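Local coordinates for protein Rik1-associated factor 1 (Schizosaccharomyces pombe, PDB 4O9D) that is a component of the Clr4 methyltransferase complex, which ubiquitylates and methylates histone H3 to establish heterochromatin, this chain being the protein's WD40 beta-propeller part, at residues 357-362 / 372-377; 378-383 / 397-402. One frame throughout, in Å; residues are numbered along the deposited sequence.

Contact 1 of 2, residues 357-362 / 372-377; sequences DGIVKV and IQNFTE. With EDO (1,2-ethanediol), chain E.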
ATOM      1  N   ASP A 357       1.419  10.091 -16.748  1.00 24.34           N
ATOM      2  CA  ASP A 357       2.254  10.987 -17.533  1.00 28.76           C
ATOM      3  C   ASP A 357       3.711  10.832 -17.080  1.00 30.17           C
ATOM      4  O   ASP A 357       4.611  11.456 -17.654  1.00 29.46           O
ATOM      5  CB  ASP A 357       1.787  12.471 -17.426  1.00 24.36           C
ATOM      6  CG  ASP A 357       1.609  12.941 -15.962  1.00 29.49           C
ATOM      7  OD1 ASP A 357       1.740  12.106 -15.042  1.00 25.69           O
ATOM      8  OD2 ASP A 357       1.314  14.143 -15.728  1.00 25.59           O
ATOM      9  N   GLY A 358       3.947  10.014 -16.046  1.00 22.93           N
ATOM     10  CA  GLY A 358       5.288   9.863 -15.512  1.00 23.24           C
ATOM     11  C   GLY A 358       5.733  10.994 -14.587  1.00 26.73           C
ATOM     12  O   GLY A 358       6.885  11.044 -14.162  1.00 28.14           O
ATOM     13  N   ILE A 359       4.828  11.908 -14.251  1.00 22.86           N
ATOM     14  CA  ILE A 359       5.217  13.061 -13.439  1.00 24.58           C
ATOM     15  C   ILE A 359       4.744  12.934 -12.002  1.00 26.24           C
ATOM     16  O   ILE A 359       3.640  12.469 -11.738  1.00 23.87           O
ATOM     17  CB  ILE A 359       4.637  14.383 -14.012  1.00 26.81           C
ATOM     18  CG1 ILE A 359       4.924  14.505 -15.518  1.00 29.83           C
ATOM     19  CG2 ILE A 359       5.198  15.602 -13.260  1.00 24.23           C
ATOM     20  CD1 ILE A 359       6.372  14.832 -15.847  1.00 33.81           C
ATOM     21  N   VAL A 360       5.595  13.367 -11.083  1.00 26.48           N
ATOM     22  CA  VAL A 360       5.214  13.535  -9.685  1.00 25.71           C
ATOM     23  C   VAL A 360       4.899  15.009  -9.474  1.00 24.88           C
ATOM     24  O   VAL A 360       5.770  15.855  -9.646  1.00 26.77           O
ATOM     25  CB  VAL A 360       6.341  13.091  -8.727  1.00 23.36           C
ATOM     26  CG1 VAL A 360       5.962  13.385  -7.276  1.00 22.78           C
ATOM     27  CG2 VAL A 360       6.651  11.591  -8.931  1.00 25.01           C
ATOM     28  N   LYS A 361       3.648  15.310  -9.133  1.00 21.11           N
ATOM     29  CA  LYS A 361       3.198  16.689  -8.981  1.00 24.11           C
ATOM     30  C   LYS A 361       3.005  17.006  -7.504  1.00 27.25           C
ATOM     31  O   LYS A 361       2.587  16.125  -6.723  1.00 21.39           O
ATOM     32  CB  LYS A 361       1.907  16.907  -9.781  1.00 25.54           C
ATOM     33  CG  LYS A 361       2.153  16.920 -11.307  1.00 22.05           C
ATOM     34  CD  LYS A 361       0.875  17.076 -12.106  1.00 18.93           C
ATOM     35  CE  LYS A 361       1.207  17.272 -13.601  1.00 25.50           C
ATOM     36  NZ  LYS A 361       1.971  18.552 -13.801  1.00 24.93           N
ATOM     37  N   VAL A 362       3.345  18.243  -7.122  1.00 19.48           N
ATOM     38  CA  VAL A 362       3.245  18.688  -5.727  1.00 20.65           C
ATOM     39  C   VAL A 362       2.111  19.729  -5.651  1.00 24.89           C
ATOM     40  O   VAL A 362       2.058  20.635  -6.495  1.00 23.55           O
ATOM     41  CB  VAL A 362       4.573  19.299  -5.192  1.00 21.49           C
ATOM     42  CG1 VAL A 362       4.438  19.731  -3.731  1.00 19.86           C
ATOM     43  CG2 VAL A 362       5.757  18.313  -5.353  1.00 25.42           C
ATOM     44  N   ILE A 372       1.915  23.347  -7.234  1.00 20.40           N
ATOM     45  CA  ILE A 372       3.107  24.006  -6.746  1.00 22.25           C
ATOM     46  C   ILE A 372       4.188  23.825  -7.793  1.00 29.28           C
ATOM     47  O   ILE A 372       4.715  24.802  -8.341  1.00 30.65           O
ATOM     48  CB  ILE A 372       3.610  23.377  -5.436  1.00 28.02           C
ATOM     49  CG1 ILE A 372       2.557  23.533  -4.331  1.00 27.15           C
ATOM     50  CG2 ILE A 372       4.967  23.965  -5.038  1.00 28.39           C
ATOM     51  CD1 ILE A 372       2.198  24.970  -3.995  1.00 27.84           C
ATOM     52  N   GLN A 373       4.501  22.568  -8.095  1.00 28.97           N
ATOM     53  CA  GLN A 373       5.601  22.267  -9.011  1.00 29.55           C
ATOM     54  C   GLN A 373       5.590  20.798  -9.385  1.00 29.00           C
ATOM     55  O   GLN A 373       4.976  19.986  -8.702  1.00 23.50           O
ATOM     56  CB  GLN A 373       6.923  22.602  -8.334  1.00 28.31           C
ATOM     57  CG  GLN A 373       7.259  21.634  -7.193  1.00 32.78           C
ATOM     58  CD  GLN A 373       8.668  21.817  -6.670  1.00 38.30           C
ATOM     59  OE1 GLN A 373       9.125  22.937  -6.458  1.00 41.80           O
ATOM     60  NE2 GLN A 373       9.363  20.708  -6.453  1.00 44.25           N
ATOM     61  N   ASN A 374       6.216  20.478 -10.512  1.00 25.73           N
ATOM     62  CA  ASN A 374       6.536  19.108 -10.866  1.00 28.33           C
ATOM     63  C   ASN A 374       7.783  18.742 -10.077  1.00 30.69           C
ATOM     64  O   ASN A 374       8.780  19.453 -10.139  1.00 29.99           O
ATOM     65  CB  ASN A 374       6.775  18.970 -12.374  1.00 29.74           C
ATOM     66  CG  ASN A 374       5.490  19.116 -13.188  1.00 29.99           C
ATOM     67  OD1 ASN A 374       4.397  19.068 -12.645  1.00 26.32           O
ATOM     68  ND2 ASN A 374       5.626  19.266 -14.504  1.00 32.71           N
ATOM     69  N   PHE A 375       7.716  17.661  -9.302  1.00 28.67           N
ATOM     70  CA  PHE A 375       8.858  17.224  -8.501  1.00 27.31           C
ATOM     71  C   PHE A 375       9.870  16.511  -9.365  1.00 32.27           C
ATOM     72  O   PHE A 375      11.074  16.762  -9.273  1.00 28.07           O
ATOM     73  CB  PHE A 375       8.434  16.278  -7.370  1.00 27.68           C
ATOM     74  CG  PHE A 375       9.589  15.768  -6.560  1.00 29.99           C
ATOM     75  CD1 PHE A 375      10.264  16.605  -5.690  1.00 30.45           C
ATOM     76  CD2 PHE A 375      10.015  14.446  -6.679  1.00 28.91           C
ATOM     77  CE1 PHE A 375      11.349  16.132  -4.950  1.00 35.68           C
ATOM     78  CE2 PHE A 375      11.109  13.962  -5.932  1.00 28.51           C
ATOM     79  CZ  PHE A 375      11.774  14.797  -5.084  1.00 28.99           C
ATOM     80  N   THR A 376       9.383  15.595 -10.190  1.00 27.76           N
ATOM     81  CA  THR A 376      10.275  14.845 -11.049  1.00 28.61           C
ATOM     82  C   THR A 376       9.478  14.242 -12.180  1.00 29.17           C
ATOM     83  O   THR A 376       8.253  14.321 -12.180  1.00 26.68           O
ATOM     84  CB  THR A 376      11.035  13.748 -10.264  1.00 32.67           C
ATOM     85  OG1 THR A 376      12.064  13.200 -11.086  1.00 33.13           O
ATOM     86  CG2 THR A 376      10.085  12.618  -9.787  1.00 29.55           C
ATOM     87  N   GLU A 377      10.192  13.736 -13.183  1.00 31.28           N
ATOM     88  CA  GLU A 377       9.609  13.078 -14.342  1.00 28.46           C
ATOM     89  C   GLU A 377      10.321  11.742 -14.583  1.00 34.25           C
ATOM     90  O   GLU A 377      11.561  11.689 -14.744  1.00 31.64           O
ATOM     91  CB  GLU A 377       9.717  13.937 -15.598  1.00 32.35           C
ATOM     92  CG  GLU A 377       9.329  13.128 -16.832  1.00 32.02           C
ATOM     93  CD  GLU A 377       9.157  13.952 -18.077  1.00 40.22           C
ATOM     94  OE1 GLU A 377       9.442  15.167 -18.044  1.00 44.78           O
ATOM     95  OE2 GLU A 377       8.738  13.370 -19.098  1.00 40.75           O
TER
HETATM   96  C1  EDO E 703       6.609  22.398 -13.237  1.00 33.12           C
HETATM   97  O1  EDO E 703       7.287  22.591 -11.998  1.00 30.32           O
HETATM   98  C2  EDO E 703       5.957  23.697 -13.707  1.00 35.85           C
HETATM   99  O2  EDO E 703       4.886  23.364 -14.595  1.00 36.04           O
HETATM  100  O   HOH W   1       3.569  18.989 -16.318  1.00 38.65           O
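The outer hairpin of a WD40 propeller blade pairs Val360 on strand 359-363 with Phe375 and Thr376 on the edge strand 371-377. The two short strand segments run antiparallel at 152°. Val360 is held on both backbone sides: its N gives a hydrogen bond to Thr376 O (3.0 Å), and its O accepts one from Phe375 N (2.7 Å). At Val362, Ile372 and Gln373 together face one residue and form a classic beta bulge. Val362 O takes the N-H of Ile372, while Val362 N donates to Gln373 O.

The two faces differ in character. Val360 and Thr376 share one of them, where Val360 CG2 meets Thr376 CG2 at 3.7 Å. Phe375 CB packs against Val360 CG1 at 3.8 Å. The Phe375 ring leads on to Tyr406 and packs edge-to-face with it, and Tyr406 OH also bonds Thr376 OG1. On the other face Lys361 and Asn374 run alongside each other in the same direction. The lysine runs extended until its last torsion (chi4 -64°), which folds NZ over to Asn374 OD1 at 2.7 Å. A water accepts from Lys361 NZ (3.0 Å) and from Asn374 ND2 (2.8 Å), so the amide is tied to the ammonium group directly through OD1 and by way of the water through ND2. Asn374 N donates outward to an ethanediol that is likely a crystallisation additive. Further along this face, Ile359 CD1 rests 3.5 Å from Glu377 CB, while Glu377 OE2 forms a salt bridge with Lys323.

Before the strand, Asp357 OD1 accepts from Ile359 N, from above the carboxylate plane, in an Asx turn. The same oxygen bonds His319 ND1, an aspartate-histidine pairing like that in the structural hydrogen-bond network of WD40 blades.

Contact 2 of 2, residues 378-383 / 397-402; sequences MNSAIT and CCVGGD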
ATOM      1  N   MET A 378       9.551  10.660 -14.588  1.00 28.58           N
ATOM      2  CA  MET A 378      10.128   9.336 -14.820  1.00 32.30           C
ATOM      3  C   MET A 378       9.868   8.916 -16.273  1.00 33.06           C
ATOM      4  O   MET A 378       9.073   9.545 -16.965  1.00 34.02           O
ATOM      5  CB  MET A 378       9.586   8.319 -13.782  1.00 31.04           C
ATOM      6  CG  MET A 378      10.177   8.546 -12.351  1.00 24.97           C
ATOM      7  SD  MET A 378      10.032   7.144 -11.266  1.00 44.31           S
ATOM      8  CE  MET A 378      11.298   6.072 -11.921  1.00 33.36           C
ATOM      9  N   ASN A 379      10.554   7.872 -16.736  1.00 39.35           N
ATOM     10  CA  ASN A 379      10.544   7.497 -18.152  1.00 39.12           C
ATOM     11  C   ASN A 379       9.234   6.912 -18.646  1.00 36.24           C
ATOM     12  O   ASN A 379       9.018   6.801 -19.845  1.00 33.91           O
ATOM     13  CB  ASN A 379      11.659   6.484 -18.433  1.00 38.80           C
ATOM     14  CG  ASN A 379      13.024   7.136 -18.552  1.00 42.91           C
ATOM     15  OD1 ASN A 379      13.160   8.218 -19.121  1.00 43.00           O
ATOM     16  ND2 ASN A 379      14.047   6.476 -18.010  1.00 51.38           N
ATOM     17  N   SER A 380       8.363   6.509 -17.732  1.00 31.80           N
ATOM     18  CA  SER A 380       7.092   5.918 -18.124  1.00 30.07           C
ATOM     19  C   SER A 380       6.047   6.124 -17.002  1.00 32.05           C
ATOM     20  O   SER A 380       6.343   6.755 -15.987  1.00 31.14           O
ATOM     21  CB  SER A 380       7.312   4.427 -18.431  1.00 34.34           C
ATOM     22  OG  SER A 380       6.151   3.828 -18.986  1.00 38.81           O
ATOM     23  N   ALA A 381       4.837   5.609 -17.187  1.00 30.85           N
ATOM     24  CA  ALA A 381       3.793   5.676 -16.145  1.00 36.12           C
ATOM     25  C   ALA A 381       4.289   5.249 -14.749  1.00 29.80           C
ATOM     26  O   ALA A 381       4.984   4.253 -14.606  1.00 28.03           O
ATOM     27  CB  ALA A 381       2.578   4.816 -16.548  1.00 33.85           C
ATOM     28  N   ILE A 382       3.923   6.021 -13.733  1.00 28.81           N
ATOM     29  CA  ILE A 382       4.289   5.736 -12.352  1.00 25.49           C
ATOM     30  C   ILE A 382       3.551   4.504 -11.850  1.00 24.61           C
ATOM     31  O   ILE A 382       2.345   4.369 -12.060  1.00 25.73           O
ATOM     32  CB  ILE A 382       3.918   6.942 -11.450  1.00 25.45           C
ATOM     33  CG1 ILE A 382       4.719   8.183 -11.857  1.00 27.96           C
ATOM     34  CG2 ILE A 382       4.139   6.620  -9.977  1.00 24.90           C
ATOM     35  CD1 ILE A 382       6.223   7.981 -11.748  1.00 29.28           C
ATOM     36  N   THR A 383       4.253   3.600 -11.179  1.00 21.96           N
ATOM     37  CA  THR A 383       3.578   2.420 -10.607  1.00 27.13           C
ATOM     38  C   THR A 383       3.458   2.452  -9.077  1.00 26.95           C
ATOM     39  O   THR A 383       2.602   1.767  -8.507  1.00 25.27           O
ATOM     40  CB  THR A 383       4.248   1.083 -11.025  1.00 22.59           C
ATOM     41  OG1 THR A 383       5.628   1.078 -10.645  1.00 23.01           O
ATOM     42  CG2 THR A 383       4.128   0.864 -12.523  1.00 27.31           C
ATOM     43  N   CYS A 397       8.560   4.801  -8.540  1.00 23.86           N
ATOM     44  CA  CYS A 397       8.805   3.714  -9.505  1.00 27.28           C
ATOM     45  C   CYS A 397       7.934   3.873 -10.747  1.00 24.75           C
ATOM     46  O   CYS A 397       6.845   4.446 -10.675  1.00 22.06           O
ATOM     47  CB  CYS A 397       8.477   2.367  -8.881  1.00 25.03           C
ATOM     48  SG  CYS A 397       8.991   2.138  -7.168  1.00 29.68           S
ATOM     49  N   CYS A 398       8.374   3.332 -11.881  1.00 26.55           N
ATOM     50  CA  CYS A 398       7.578   3.454 -13.106  1.00 27.02           C
ATOM     51  C   CYS A 398       7.568   2.159 -13.894  1.00 32.24           C
ATOM     52  O   CYS A 398       8.309   1.235 -13.593  1.00 30.31           O
ATOM     53  CB  CYS A 398       8.068   4.618 -13.978  1.00 30.80           C
ATOM     54  SG  CYS A 398       9.726   4.412 -14.722  1.00 28.72           S
ATOM     55  N   VAL A 399       6.683   2.079 -14.878  1.00 30.70           N
ATOM     56  CA  VAL A 399       6.594   0.903 -15.706  1.00 36.12           C
ATOM     57  C   VAL A 399       7.948   0.605 -16.336  1.00 36.10           C
ATOM     58  O   VAL A 399       8.576   1.498 -16.872  1.00 29.64           O
ATOM     59  CB  VAL A 399       5.556   1.088 -16.813  1.00 36.92           C
ATOM     60  CG1 VAL A 399       5.610  -0.081 -17.785  1.00 40.83           C
ATOM     61  CG2 VAL A 399       4.160   1.220 -16.194  1.00 31.67           C
ATOM     62  N   GLY A 400       8.389  -0.651 -16.252  1.00 35.10           N
ATOM     63  CA  GLY A 400       9.637  -1.061 -16.875  1.00 40.14           C
ATOM     64  C   GLY A 400      10.779  -1.238 -15.889  1.00 41.99           C
ATOM     65  O   GLY A 400      11.924  -1.432 -16.300  1.00 43.63           O
ATOM     66  N   GLY A 401      10.482  -1.147 -14.592  1.00 38.58           N
ATOM     67  CA  GLY A 401      11.453  -1.491 -13.574  1.00 34.47           C
ATOM     68  C   GLY A 401      12.268  -0.371 -12.952  1.00 33.99           C
ATOM     69  O   GLY A 401      13.041  -0.641 -12.029  1.00 33.83           O
ATOM     70  N   ASP A 402      12.126   0.871 -13.420  1.00 30.21           N
ATOM     71  CA  ASP A 402      12.876   1.968 -12.812  1.00 29.03           C
ATOM     72  C   ASP A 402      12.432   2.217 -11.383  1.00 28.04           C
ATOM     73  O   ASP A 402      11.249   2.301 -11.102  1.00 27.21           O
ATOM     74  CB  ASP A 402      12.730   3.272 -13.607  1.00 29.16           C
ATOM     75  CG  ASP A 402      13.717   3.356 -14.770  1.00 38.54           C
ATOM     76  OD1 ASP A 402      14.728   2.620 -14.743  1.00 42.01           O
ATOM     77  OD2 ASP A 402      13.486   4.146 -15.706  1.00 41.70           O
TER
HETATM   78  O   HOH W   2      12.425   6.483 -15.261  1.00 33.34           O
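This contact is the open end of the inner beta hairpin of the last propeller blade, where Ala381 and Thr383 pair with Val399 and Cys397. Ile382 and Cys398 form the non-hydrogen-bonded antiparallel pair between them. Ala381 O accepts from Val399 N at 2.8 Å. Cys397 O accepts from Thr383 N, also at 2.8 Å. The same oxygen receives a CA-H contact from Ile382. Two carbonyls of the first segment are met from outside: Met378 O by Lys323 NZ and Ile382 O by Asn340 ND2.

A type II turn, Cys398 to Gly401, begins at the end of the second strand. Cys398 N donates to Asp402 O (3.2 Å), and Gly401 N makes a weak bond back to Cys398 O. Gly400 N and O are taken up by Asp32 and Asn27.

Asp402 joins the turn to the loop ahead of the first strand. Asp402 OD2 accepts from a water (2.6 Å), which in turn accepts from Asn379 N (2.8 Å). Asn379 ND2 adds a weak direct bond to Asp402 OD2 at 3.3 Å, with amide and carboxylate planes 47° apart. OD1 is bonded by Asn27 ND2. Thr383 OG1 finds its acceptor outside the hairpin, at Thr33 O.

Met378 covers the Cys398 side of the contact. Its chain bends at the last torsion (chi3 75°), bringing Met378 CE 3.6 Å from Cys398 SG and over the CB of Asp402. With an alanine in place of Met378, a gap would probably open beside the Cys398 sulfur, and Asp402 CB would lose its apolar neighbour. Thr383 and Val399 meet nearly perpendicular, their CG2 methyls 3.7 Å apart.

Contact 1 comes first along the chain and closes the short loop between strands 359-363 and 371-377, the outer half of one blade. The chain then passes straight into residues 378-383 and crosses to the next blade. Contact 2 closes the following hairpin, made by strands 382-387 and 393-398. The two loops are in series and neither nest nor cross. The centres of contact 1 and contact 2 lie about 13 Å apart. They meet at the changeover, where Gly358 O and Met378 N, 2.7 Å apart, probably share a hydrogen bond. This ties the two blades together. The later blade is completed by strand 21-26 near the N terminus, which closes the propeller ring.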